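Local coordinates for protein alpha,alpha-trehalose-phosphate synthase (UDP-forming) (Burkholderia xenovorans, PDB 5V0T) that belongs to glycosyltransferase family 20, has the two-domain GT-B fold, and holds 6-O-phosphono-alpha-D-glucopyranose and uridine-5'-diphosphate, at residues Ile14-Val19 and Gly45-Trp50; Val138-Leu143 and Phe162-Phe167; Phe189-Phe194 and Ala235-Gly240. One frame throughout, in Å; residues are numbered along the deposited sequence.

Contact 1 (Ile14-Val19 and Gly45-Trp50). With G6P (6-O-phosphono-alpha-D-glucopyranose), chain J.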
loop_
_atom_site.group_PDB
_atom_site.type_symbol
_atom_site.label_atom_id
_atom_site.label_comp_id
_atom_site.label_asym_id
_atom_site.label_seq_id
_atom_site.Cartn_x
_atom_site.Cartn_y
_atom_site.Cartn_z
ATOM N N ILE A 14 -3.933 -8.741 15.687
ATOM C CA ILE A 14 -3.945 -7.799 14.573
ATOM C C ILE A 14 -5.376 -7.330 14.337
ATOM O O ILE A 14 -6.308 -8.144 14.292
ATOM C CB ILE A 14 -3.377 -8.447 13.300
ATOM C CG1 ILE A 14 -1.885 -8.750 13.467
ATOM C CG2 ILE A 14 -3.638 -7.543 12.097
ATOM C CD1 ILE A 14 -1.002 -7.525 13.453
ATOM N N VAL A 15 -5.552 -6.018 14.175
ATOM C CA VAL A 15 -6.839 -5.407 13.851
ATOM C C VAL A 15 -6.671 -4.574 12.582
ATOM O O VAL A 15 -5.827 -3.674 12.539
ATOM C CB VAL A 15 -7.354 -4.521 14.997
ATOM C CG1 VAL A 15 -8.720 -3.917 14.635
ATOM C CG2 VAL A 15 -7.416 -5.299 16.317
ATOM N N SER A 16 -7.486 -4.852 11.565
ATOM C CA SER A 16 -7.490 -4.049 10.343
ATOM C C SER A 16 -8.880 -4.116 9.748
ATOM O O SER A 16 -9.691 -4.961 10.120
ATOM C CB SER A 16 -6.461 -4.553 9.319
ATOM O OG SER A 16 -6.786 -5.894 8.943
ATOM N N ASN A 17 -9.163 -3.221 8.809
ATOM C CA ASN A 17 -10.430 -3.341 8.102
ATOM C C ASN A 17 -10.391 -4.534 7.155
ATOM O O ASN A 17 -11.167 -5.486 7.296
ATOM C CB ASN A 17 -10.743 -2.062 7.323
ATOM C CG ASN A 17 -12.138 -2.097 6.730
ATOM O OD1 ASN A 17 -13.126 -2.179 7.459
ATOM N ND2 ASN A 17 -12.225 -2.074 5.404
ATOM N N ARG A 18 -9.487 -4.489 6.181
ATOM C CA ARG A 18 -9.342 -5.564 5.209
ATOM C C ARG A 18 -8.580 -6.725 5.836
ATOM O O ARG A 18 -7.518 -6.530 6.434
ATOM C CB ARG A 18 -8.606 -5.059 3.963
ATOM C CG ARG A 18 -8.416 -6.148 2.882
ATOM C CD ARG A 18 -9.762 -6.584 2.319
ATOM N NE ARG A 18 -10.333 -5.587 1.412
ATOM C CZ ARG A 18 -11.575 -5.637 0.938
ATOM N NH1 ARG A 18 -12.392 -6.617 1.323
ATOM N NH2 ARG A 18 -12.012 -4.710 0.091
ATOM N N VAL A 19 -9.130 -7.928 5.707
ATOM C CA VAL A 19 -8.516 -9.141 6.230
ATOM C C VAL A 19 -8.200 -10.049 5.047
ATOM O O VAL A 19 -8.970 -10.110 4.083
ATOM C CB VAL A 19 -9.441 -9.837 7.254
ATOM C CG1 VAL A 19 -8.788 -11.076 7.816
ATOM C CG2 VAL A 19 -9.791 -8.866 8.396
ATOM N N GLY A 45 -1.282 -15.873 15.982
ATOM C CA GLY A 45 -2.046 -14.859 16.683
ATOM C C GLY A 45 -3.457 -14.786 16.154
ATOM O O GLY A 45 -3.986 -15.752 15.603
ATOM N N MET A 46 -4.073 -13.629 16.344
ATOM C CA MET A 46 -5.440 -13.385 15.911
ATOM C C MET A 46 -5.453 -12.241 14.917
ATOM O O MET A 46 -4.727 -11.252 15.081
ATOM C CB MET A 46 -6.357 -13.042 17.092
ATOM C CG MET A 46 -7.745 -12.579 16.685
ATOM S SD MET A 46 -8.834 -12.330 18.113
ATOM C CE MET A 46 -9.165 -14.030 18.566
ATOM N N TRP A 47 -6.271 -12.389 13.878
ATOM C CA TRP A 47 -6.521 -11.330 12.908
ATOM C C TRP A 47 -8.013 -11.015 12.961
ATOM O O TRP A 47 -8.841 -11.835 12.554
ATOM C CB TRP A 47 -6.070 -11.746 11.505
ATOM C CG TRP A 47 -5.965 -10.582 10.540
ATOM C CD1 TRP A 47 -6.479 -9.325 10.704
ATOM C CD2 TRP A 47 -5.300 -10.579 9.272
ATOM N NE1 TRP A 47 -6.182 -8.547 9.606
ATOM C CE2 TRP A 47 -5.463 -9.297 8.714
ATOM C CE3 TRP A 47 -4.606 -11.549 8.546
ATOM C CZ2 TRP A 47 -4.933 -8.947 7.470
ATOM C CZ3 TRP A 47 -4.077 -11.204 7.310
ATOM C CH2 TRP A 47 -4.247 -9.914 6.785
ATOM N N PHE A 48 -8.344 -9.840 13.485
ATOM C CA PHE A 48 -9.714 -9.370 13.631
ATOM C C PHE A 48 -9.992 -8.270 12.616
ATOM O O PHE A 48 -9.184 -7.345 12.461
ATOM C CB PHE A 48 -9.940 -8.837 15.053
ATOM C CG PHE A 48 -11.250 -8.126 15.245
ATOM C CD1 PHE A 48 -12.377 -8.832 15.633
ATOM C CD2 PHE A 48 -11.344 -6.748 15.082
ATOM C CE1 PHE A 48 -13.588 -8.179 15.839
ATOM C CE2 PHE A 48 -12.546 -6.088 15.275
ATOM C CZ PHE A 48 -13.673 -6.804 15.657
ATOM N N GLY A 49 -11.147 -8.341 11.957
ATOM C CA GLY A 49 -11.535 -7.246 11.083
ATOM C C GLY A 49 -12.787 -7.555 10.283
ATOM O O GLY A 49 -13.573 -8.435 10.635
ATOM N N TRP A 50 -12.966 -6.789 9.216
ATOM C CA TRP A 50 -14.126 -6.926 8.348
ATOM C C TRP A 50 -14.010 -8.182 7.486
ATOM O O TRP A 50 -12.942 -8.491 6.952
ATOM C CB TRP A 50 -14.247 -5.668 7.480
ATOM C CG TRP A 50 -15.362 -5.623 6.482
ATOM C CD1 TRP A 50 -16.660 -6.025 6.656
ATOM C CD2 TRP A 50 -15.272 -5.116 5.149
ATOM N NE1 TRP A 50 -17.382 -5.799 5.500
ATOM C CE2 TRP A 50 -16.554 -5.237 4.565
ATOM C CE3 TRP A 50 -14.227 -4.569 4.389
ATOM C CZ2 TRP A 50 -16.823 -4.826 3.254
ATOM C CZ3 TRP A 50 -14.499 -4.155 3.080
ATOM C CH2 TRP A 50 -15.784 -4.302 2.526
HETATM C C1 G6P J . -4.170 -0.063 0.650
HETATM C C2 G6P J . -4.618 0.287 2.059
HETATM C C3 G6P J . -5.199 -0.945 2.758
HETATM C C4 G6P J . -6.321 -1.528 1.893
HETATM C C5 G6P J . -5.786 -1.818 0.489
HETATM C C6 G6P J . -6.877 -2.447 -0.380
HETATM O O1 G6P J . -3.144 -1.041 0.771
HETATM O O2 G6P J . -3.505 0.826 2.795
HETATM O O3 G6P J . -5.732 -0.522 4.024
HETATM O O4 G6P J . -6.796 -2.760 2.474
HETATM O O5 G6P J . -5.268 -0.613 -0.096
HETATM O O6 G6P J . -8.036 -1.595 -0.405
HETATM P P G6P J . -9.460 -2.177 0.073
HETATM O O1P G6P J . -9.910 -3.128 -1.008
HETATM O O2P G6P J . -10.315 -0.953 0.241
HETATM O O3P G6P J . -9.170 -2.893 1.373
HETATM O O HOH W 1 -11.785 -8.340 4.372
#

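Contact 2 (Val138-Leu143 and Phe162-Phe167). With G6P (6-O-phosphono-alpha-D-glucopyranose), chain J.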
loop_
_atom_site.group_PDB
_atom_site.type_symbol
_atom_site.label_atom_id
_atom_site.label_comp_id
_atom_site.label_asym_id
_atom_site.label_seq_id
_atom_site.Cartn_x
_atom_site.Cartn_y
_atom_site.Cartn_z
ATOM N N VAL A 138 -3.254 -2.282 15.781
ATOM C CA VAL A 138 -4.264 -1.782 14.848
ATOM C C VAL A 138 -3.578 -1.246 13.601
ATOM O O VAL A 138 -2.564 -0.539 13.704
ATOM C CB VAL A 138 -5.109 -0.690 15.527
ATOM C CG1 VAL A 138 -6.177 -0.200 14.609
ATOM C CG2 VAL A 138 -5.695 -1.236 16.823
ATOM N N HIS A 139 -4.143 -1.545 12.422
ATOM C CA HIS A 139 -3.558 -1.158 11.138
ATOM C C HIS A 139 -4.495 -0.269 10.324
ATOM O O HIS A 139 -5.609 -0.683 9.981
ATOM C CB HIS A 139 -3.177 -2.398 10.322
ATOM C CG HIS A 139 -2.010 -3.138 10.901
ATOM N ND1 HIS A 139 -0.740 -3.058 10.371
ATOM C CD2 HIS A 139 -1.906 -3.914 12.009
ATOM C CE1 HIS A 139 0.091 -3.775 11.108
ATOM N NE2 HIS A 139 -0.591 -4.304 12.108
ATOM N N ASP A 140 -4.025 0.950 10.028
ATOM C CA ASP A 140 -4.408 1.810 8.899
ATOM C C ASP A 140 -5.572 2.755 9.169
ATOM O O ASP A 140 -6.197 2.728 10.234
ATOM C CB ASP A 140 -4.702 0.993 7.629
ATOM C CG ASP A 140 -4.007 1.588 6.405
ATOM O OD1 ASP A 140 -3.275 2.581 6.601
ATOM O OD2 ASP A 140 -4.167 1.082 5.269
ATOM N N TYR A 141 -5.846 3.619 8.186
ATOM C CA TYR A 141 -6.592 4.850 8.403
ATOM C C TYR A 141 -8.056 4.631 8.789
ATOM O O TYR A 141 -8.664 5.538 9.368
ATOM C CB TYR A 141 -6.513 5.698 7.137
ATOM C CG TYR A 141 -6.962 4.966 5.890
ATOM C CD1 TYR A 141 -6.109 4.100 5.203
ATOM C CD2 TYR A 141 -8.233 5.169 5.379
ATOM C CE1 TYR A 141 -6.529 3.440 4.054
ATOM C CE2 TYR A 141 -8.653 4.530 4.237
ATOM C CZ TYR A 141 -7.807 3.664 3.578
ATOM O OH TYR A 141 -8.256 3.056 2.421
ATOM N N HIS A 142 -8.642 3.468 8.471
ATOM C CA HIS A 142 -10.030 3.207 8.859
ATOM C C HIS A 142 -10.204 3.220 10.364
ATOM O O HIS A 142 -11.312 3.459 10.865
ATOM C CB HIS A 142 -10.494 1.842 8.338
ATOM C CG HIS A 142 -10.072 1.548 6.939
ATOM N ND1 HIS A 142 -8.789 1.153 6.615
ATOM C CD2 HIS A 142 -10.767 1.572 5.777
ATOM C CE1 HIS A 142 -8.706 0.972 5.309
ATOM N NE2 HIS A 142 -9.893 1.212 4.778
ATOM N N LEU A 143 -9.136 2.944 11.101
ATOM C CA LEU A 143 -9.241 2.558 12.507
ATOM C C LEU A 143 -8.489 3.520 13.428
ATOM O O LEU A 143 -8.100 3.153 14.538
ATOM C CB LEU A 143 -8.764 1.109 12.678
ATOM C CG LEU A 143 -9.618 0.107 11.887
ATOM C CD1 LEU A 143 -8.976 -1.263 11.881
ATOM C CD2 LEU A 143 -11.024 0.029 12.478
ATOM N N PHE A 162 -0.282 1.229 13.280
ATOM C CA PHE A 162 0.588 1.450 12.128
ATOM C C PHE A 162 -0.247 1.989 10.980
ATOM O O PHE A 162 -1.258 1.380 10.611
ATOM C CB PHE A 162 1.325 0.163 11.691
ATOM C CG PHE A 162 2.339 0.398 10.584
ATOM C CD1 PHE A 162 3.592 0.917 10.874
ATOM C CD2 PHE A 162 2.015 0.132 9.259
ATOM C CE1 PHE A 162 4.511 1.145 9.871
ATOM C CE2 PHE A 162 2.936 0.358 8.245
ATOM C CZ PHE A 162 4.188 0.867 8.555
ATOM N N LEU A 163 0.173 3.139 10.433
ATOM C CA LEU A 163 -0.434 3.743 9.249
ATOM C C LEU A 163 0.296 3.258 7.996
ATOM O O LEU A 163 1.509 3.478 7.845
ATOM C CB LEU A 163 -0.381 5.273 9.341
ATOM C CG LEU A 163 -1.117 6.058 8.247
ATOM C CD1 LEU A 163 -2.619 5.819 8.325
ATOM C CD2 LEU A 163 -0.790 7.545 8.338
ATOM N N HIS A 164 -0.441 2.592 7.098
ATOM C CA HIS A 164 0.176 2.050 5.889
ATOM C C HIS A 164 0.283 3.101 4.794
ATOM O O HIS A 164 1.154 2.995 3.927
ATOM C CB HIS A 164 -0.613 0.832 5.367
ATOM C CG HIS A 164 -0.480 -0.386 6.235
ATOM N ND1 HIS A 164 0.206 -1.512 5.841
ATOM C CD2 HIS A 164 -0.905 -0.630 7.498
ATOM C CE1 HIS A 164 0.187 -2.405 6.816
ATOM N NE2 HIS A 164 -0.478 -1.892 7.833
ATOM N N ILE A 165 -0.590 4.104 4.817
ATOM C CA ILE A 165 -0.632 5.148 3.798
ATOM C C ILE A 165 0.234 6.316 4.275
ATOM O O ILE A 165 0.666 6.319 5.434
ATOM C CB ILE A 165 -2.086 5.565 3.519
ATOM C CG1 ILE A 165 -2.700 6.259 4.750
ATOM C CG2 ILE A 165 -2.910 4.333 3.088
ATOM C CD1 ILE A 165 -4.096 6.834 4.476
ATOM N N PRO A 166 0.543 7.306 3.434
ATOM C CA PRO A 166 1.384 8.412 3.902
ATOM C C PRO A 166 0.691 9.173 5.022
ATOM O O PRO A 166 -0.538 9.212 5.105
ATOM C CB PRO A 166 1.552 9.291 2.652
ATOM C CG PRO A 166 1.169 8.424 1.504
ATOM C CD PRO A 166 0.146 7.476 2.028
ATOM N N PHE A 167 1.480 9.781 5.909
ATOM C CA PHE A 167 0.903 10.824 6.761
ATOM C C PHE A 167 1.149 12.172 6.102
ATOM O O PHE A 167 2.312 12.556 5.923
ATOM C CB PHE A 167 1.486 10.813 8.169
ATOM C CG PHE A 167 0.652 11.599 9.151
ATOM C CD1 PHE A 167 0.767 12.983 9.237
ATOM C CD2 PHE A 167 -0.312 10.959 9.926
ATOM C CE1 PHE A 167 -0.019 13.701 10.136
ATOM C CE2 PHE A 167 -1.104 11.676 10.819
ATOM C CZ PHE A 167 -0.960 13.041 10.918
HETATM C C1 G6P J . -4.170 -0.063 0.650
HETATM C C2 G6P J . -4.618 0.287 2.059
HETATM C C3 G6P J . -5.199 -0.945 2.758
HETATM C C4 G6P J . -6.321 -1.528 1.893
HETATM C C5 G6P J . -5.786 -1.818 0.489
HETATM C C6 G6P J . -6.877 -2.447 -0.380
HETATM O O1 G6P J . -3.144 -1.041 0.771
HETATM O O2 G6P J . -3.505 0.826 2.795
HETATM O O3 G6P J . -5.732 -0.522 4.024
HETATM O O4 G6P J . -6.796 -2.760 2.474
HETATM O O5 G6P J . -5.268 -0.613 -0.096
HETATM O O6 G6P J . -8.036 -1.595 -0.405
HETATM P P G6P J . -9.460 -2.177 0.073
HETATM O O1P G6P J . -9.910 -3.128 -1.008
HETATM O O2P G6P J . -10.315 -0.953 0.241
HETATM O O3P G6P J . -9.170 -2.893 1.373
#

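Contact 3 (Phe189-Phe194 and Ala235-Gly240)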
loop_
_atom_site.group_PDB
_atom_site.type_symbol
_atom_site.label_atom_id
_atom_site.label_comp_id
_atom_site.label_asym_id
_atom_site.label_seq_id
_atom_site.Cartn_x
_atom_site.Cartn_y
_atom_site.Cartn_z
ATOM N N PHE A 189 -3.171 5.819 21.393
ATOM C CA PHE A 189 -2.338 4.643 21.206
ATOM C C PHE A 189 -1.097 4.735 22.090
ATOM O O PHE A 189 -0.650 5.825 22.453
ATOM C CB PHE A 189 -1.951 4.507 19.732
ATOM C CG PHE A 189 -3.073 3.984 18.849
ATOM C CD1 PHE A 189 -3.329 2.618 18.782
ATOM C CD2 PHE A 189 -3.850 4.842 18.094
ATOM C CE1 PHE A 189 -4.343 2.119 17.983
ATOM C CE2 PHE A 189 -4.875 4.352 17.296
ATOM C CZ PHE A 189 -5.115 2.969 17.241
ATOM N N ASP A 190 -0.560 3.573 22.475
ATOM C CA ASP A 190 0.721 3.575 23.181
ATOM C C ASP A 190 1.879 3.886 22.245
ATOM O O ASP A 190 2.847 4.539 22.651
ATOM C CB ASP A 190 0.939 2.224 23.863
ATOM C CG ASP A 190 -0.070 1.971 24.951
ATOM O OD1 ASP A 190 -0.209 2.851 25.821
ATOM O OD2 ASP A 190 -0.749 0.934 24.919
ATOM N N LEU A 191 1.790 3.445 20.994
ATOM C CA LEU A 191 2.863 3.591 20.018
ATOM C C LEU A 191 2.248 3.828 18.647
ATOM O O LEU A 191 1.333 3.103 18.250
ATOM C CB LEU A 191 3.752 2.342 19.981
ATOM C CG LEU A 191 4.794 2.297 18.863
ATOM C CD1 LEU A 191 5.810 3.412 19.061
ATOM C CD2 LEU A 191 5.490 0.914 18.807
ATOM N N LEU A 192 2.749 4.832 17.929
ATOM C CA LEU A 192 2.346 5.107 16.556
ATOM C C LEU A 192 3.498 4.761 15.626
ATOM O O LEU A 192 4.640 5.147 15.883
ATOM C CB LEU A 192 1.960 6.582 16.364
ATOM C CG LEU A 192 0.774 7.093 17.177
ATOM C CD1 LEU A 192 0.518 8.559 16.850
ATOM C CD2 LEU A 192 -0.462 6.255 16.846
ATOM N N GLY A 193 3.190 4.034 14.557
ATOM C CA GLY A 193 4.168 3.671 13.554
ATOM C C GLY A 193 3.758 4.228 12.209
ATOM O O GLY A 193 2.591 4.115 11.810
ATOM N N PHE A 194 4.696 4.870 11.524
ATOM C CA PHE A 194 4.483 5.377 10.180
ATOM C C PHE A 194 5.456 4.666 9.239
ATOM O O PHE A 194 6.390 3.987 9.675
ATOM C CB PHE A 194 4.658 6.908 10.135
ATOM C CG PHE A 194 3.780 7.649 11.125
ATOM C CD1 PHE A 194 2.450 7.900 10.838
ATOM C CD2 PHE A 194 4.286 8.063 12.355
ATOM C CE1 PHE A 194 1.640 8.553 11.755
ATOM C CE2 PHE A 194 3.485 8.730 13.269
ATOM C CZ PHE A 194 2.161 8.972 12.970
ATOM N N ALA A 235 7.349 6.432 15.855
ATOM C CA ALA A 235 8.554 6.140 15.086
ATOM C C ALA A 235 8.160 5.692 13.682
ATOM O O ALA A 235 6.979 5.521 13.370
ATOM C CB ALA A 235 9.418 5.075 15.771
ATOM N N ALA A 236 9.174 5.505 12.839
ATOM C CA ALA A 236 8.994 5.017 11.475
ATOM C C ALA A 236 9.434 3.560 11.385
ATOM O O ALA A 236 10.476 3.187 11.931
ATOM C CB ALA A 236 9.789 5.870 10.474
ATOM N N TYR A 237 8.629 2.743 10.699
ATOM C CA TYR A 237 8.909 1.316 10.513
ATOM C C TYR A 237 8.494 0.953 9.091
ATOM O O TYR A 237 7.322 0.673 8.833
ATOM C CB TYR A 237 8.137 0.452 11.514
ATOM C CG TYR A 237 8.272 0.841 12.975
ATOM C CD1 TYR A 237 7.480 1.850 13.526
ATOM C CD2 TYR A 237 9.161 0.180 13.806
ATOM C CE1 TYR A 237 7.588 2.203 14.871
ATOM C CE2 TYR A 237 9.285 0.527 15.162
ATOM C CZ TYR A 237 8.485 1.540 15.679
ATOM O OH TYR A 237 8.583 1.890 17.003
ATOM N N PRO A 238 9.422 0.985 8.132
ATOM C CA PRO A 238 9.041 0.727 6.727
ATOM C C PRO A 238 8.703 -0.741 6.512
ATOM O O PRO A 238 9.513 -1.618 6.800
ATOM C CB PRO A 238 10.290 1.151 5.937
ATOM C CG PRO A 238 11.423 1.030 6.923
ATOM C CD PRO A 238 10.840 1.363 8.269
ATOM N N ILE A 239 7.492 -1.013 6.020
ATOM C CA ILE A 239 7.088 -2.396 5.812
ATOM C C ILE A 239 7.900 -2.995 4.667
ATOM O O ILE A 239 8.191 -2.325 3.662
ATOM C CB ILE A 239 5.578 -2.491 5.551
ATOM C CG1 ILE A 239 5.102 -3.929 5.733
ATOM C CG2 ILE A 239 5.225 -1.988 4.143
ATOM C CD1 ILE A 239 3.589 -4.084 5.742
ATOM N N GLY A 240 8.303 -4.252 4.834
ATOM C CA GLY A 240 9.091 -4.924 3.822
ATOM C C GLY A 240 8.418 -6.161 3.258
ATOM O O GLY A 240 7.200 -6.331 3.364
#

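Contact 1 (Ile14-Val19 and Gly45-Trp50)
Arg18 and Trp50 run side by side beyond the paired ends of Ile14-Ser16 and Gly45-Phe48, and Arg18 continues onto the bound G6P. Its CB lies 3.3 Å from G6P O4, and its CG comes 3.7 Å from the phosphate oxygen O3P. Bends at chi2 (65°) and chi3 (75°) fold the chain so that NE, beyond CD, comes to the phosphate. There NE donates a hydrogen bond to O3P of G6P (2.9 Å). The guanidinium meets the phosphate with its edge, and at the tip NH2 bonds G6P O1P at 2.9 Å, making a two-pronged grip. NH1 turns the other way, 3.7 Å from Trp50 CZ3, which lies over one guanidinium face with the two planes 33° apart.

Behind the arginine, Ser16 OG works in both directions: it accepts from Trp47 NE1 (2.8 Å), lying in the indole plane, and donates to the backbone O of Arg18 (2.7 Å). The indole is sandwiched by CH-pi contacts, Val19 CG1 over one face and Ile14 CG2 over the other. A water joins Val19 N to Trp50 O, and Trp50 N bonds Asn17 O where the chains turn away from the sheet.

Parallel backbone hydrogen bonds link the two strands, and strand 12-16 also pairs with strand 135-139 on its other edge. Helix 31-43 covers the face bearing Ile14 and Trp47, while Val15 and Phe48 lie together on the opposite face, and strand 70-78 adjoins strand 45-48.

Contact 2 (Val138-Leu143 and Phe162-Phe167)
Val138, His139 and Asp140 meet Phe162-His164 through four hydrogen bonds, two of them between backbones. Phe162 N donates to Val138 O (2.9 Å) and Asp140 N to Phe162 O (2.9 Å), the parallel pairing that closes the C-terminal ends of the two strands. The other two use side chains. His139 ND1 and His164 NE2 are hydrogen-bonded at 2.8 Å, the imidazoles meeting rim to rim with planes 47° apart. His164 N donates to Asp140 OD1 (2.9 Å), arriving from above the carboxylate plane, 52° out of it.

The ligand bonds use the other carboxylate oxygen: Asp140 OD2 accepts from both O3 and O2 of G6P, each at 2.6 Å. Ile165 CG2 comes near the same O2, and the edge of the His142 ring approaches O3.

Apolar packing follows along the loop. Tyr141 CD1 touches Ile165 CD1 at 3.5 Å, the two side chains crossing at about a right angle. A chi1 of 54° tucks the Tyr141 ring back over its own main chain and brings it to Ile165; its hydroxyl bonds Asn91. Leu163 CD1 packs on Tyr141 CB at 4.1 Å. Within the loop, Phe162 CD2 lies over one face of the His164 ring, toward its rim. The backbone N of Tyr141 is buried here with no partner in the model.

The work of Asp140 is thus divided. OD1 is held by His164 N, while OD2 takes two adjacent sugar hydroxyls, so the loop probably helps set the position of the carboxylate. The bond between the two imidazoles, whichever ring donates, probably helps fix the His164 ring, so His139 would act from the second shell of the G6P pocket.

Contact 3 (Phe189-Phe194 and Ala235-Gly240)
Tyr237 N gives Phe194 O a nearly straight hydrogen bond of 2.8 Å, the shortest between Phe189-Phe194 and Ala235-Gly240. The same carbonyl is approached by a CA-H contact from Ala236 CA at 3.3 Å. One step back, Ala235 O receives Phe194 N at 3.0 Å and a CA-H contact from Gly193 CA at 3.4 Å. Ala235 N completes the set by donating to Leu192 O, also at 3.0 Å. These bonds pair Gly193 with Ala235 and Phe194 with Ala236 as parallel partners.

Among the side chains Tyr237 does most of the touching. With CG opposite the carbonyl carbon (chi1 -52°), the ring swings back along strand 191-194 instead of onward with its own chain. Gly193 CA meets the ring at its edge, 3.8 Å from Tyr237 CD1. Further along, Leu191 comes from the opposite direction and its CD2 reaches Tyr237 OH at 3.7 Å. That hydroxyl is hydrogen-bonded to Asp464 of helix 454-466, and Phe461 of the same helix meets the Tyr237 ring edge-to-face. The Phe194 ring goes to the other side of the sheet, against Phe203 and Leu200 of helix 197-209.

Helices therefore cover both faces of adjacent parallel strands, as in the Rossmann-like domains of the GT-B fold. The contact with helix 454-466 is in keeping with another feature of this fold, the C-terminal helix that crosses back to pack on the N-terminal domain.

How the contacts relate
From the N terminus the three contacts come in series, none enclosing or crossing another. Contact 1 closes a loop holding helix 31-43, a beta-alpha-beta unit; contact 2 closes a shorter one through helix 146-152; contact 3 spans helix 197-209 and the strands up to 230-236. All lie in one sheet, whose central order is 45-48, 12-16, 135-139, 159-162, 191-194, 230-236. Contacts 1 and 2 join directly, probably through a hydrogen bond from His139 N to Val15 O, and both reach G6P, contact 1 at its phosphate and contact 2 at its sugar hydroxyls. Contacts 2 and 3 probably share one from Leu163 N to Gly193 O. Contacts 1 and 3 do not touch, their nearest atoms about 8 Å apart.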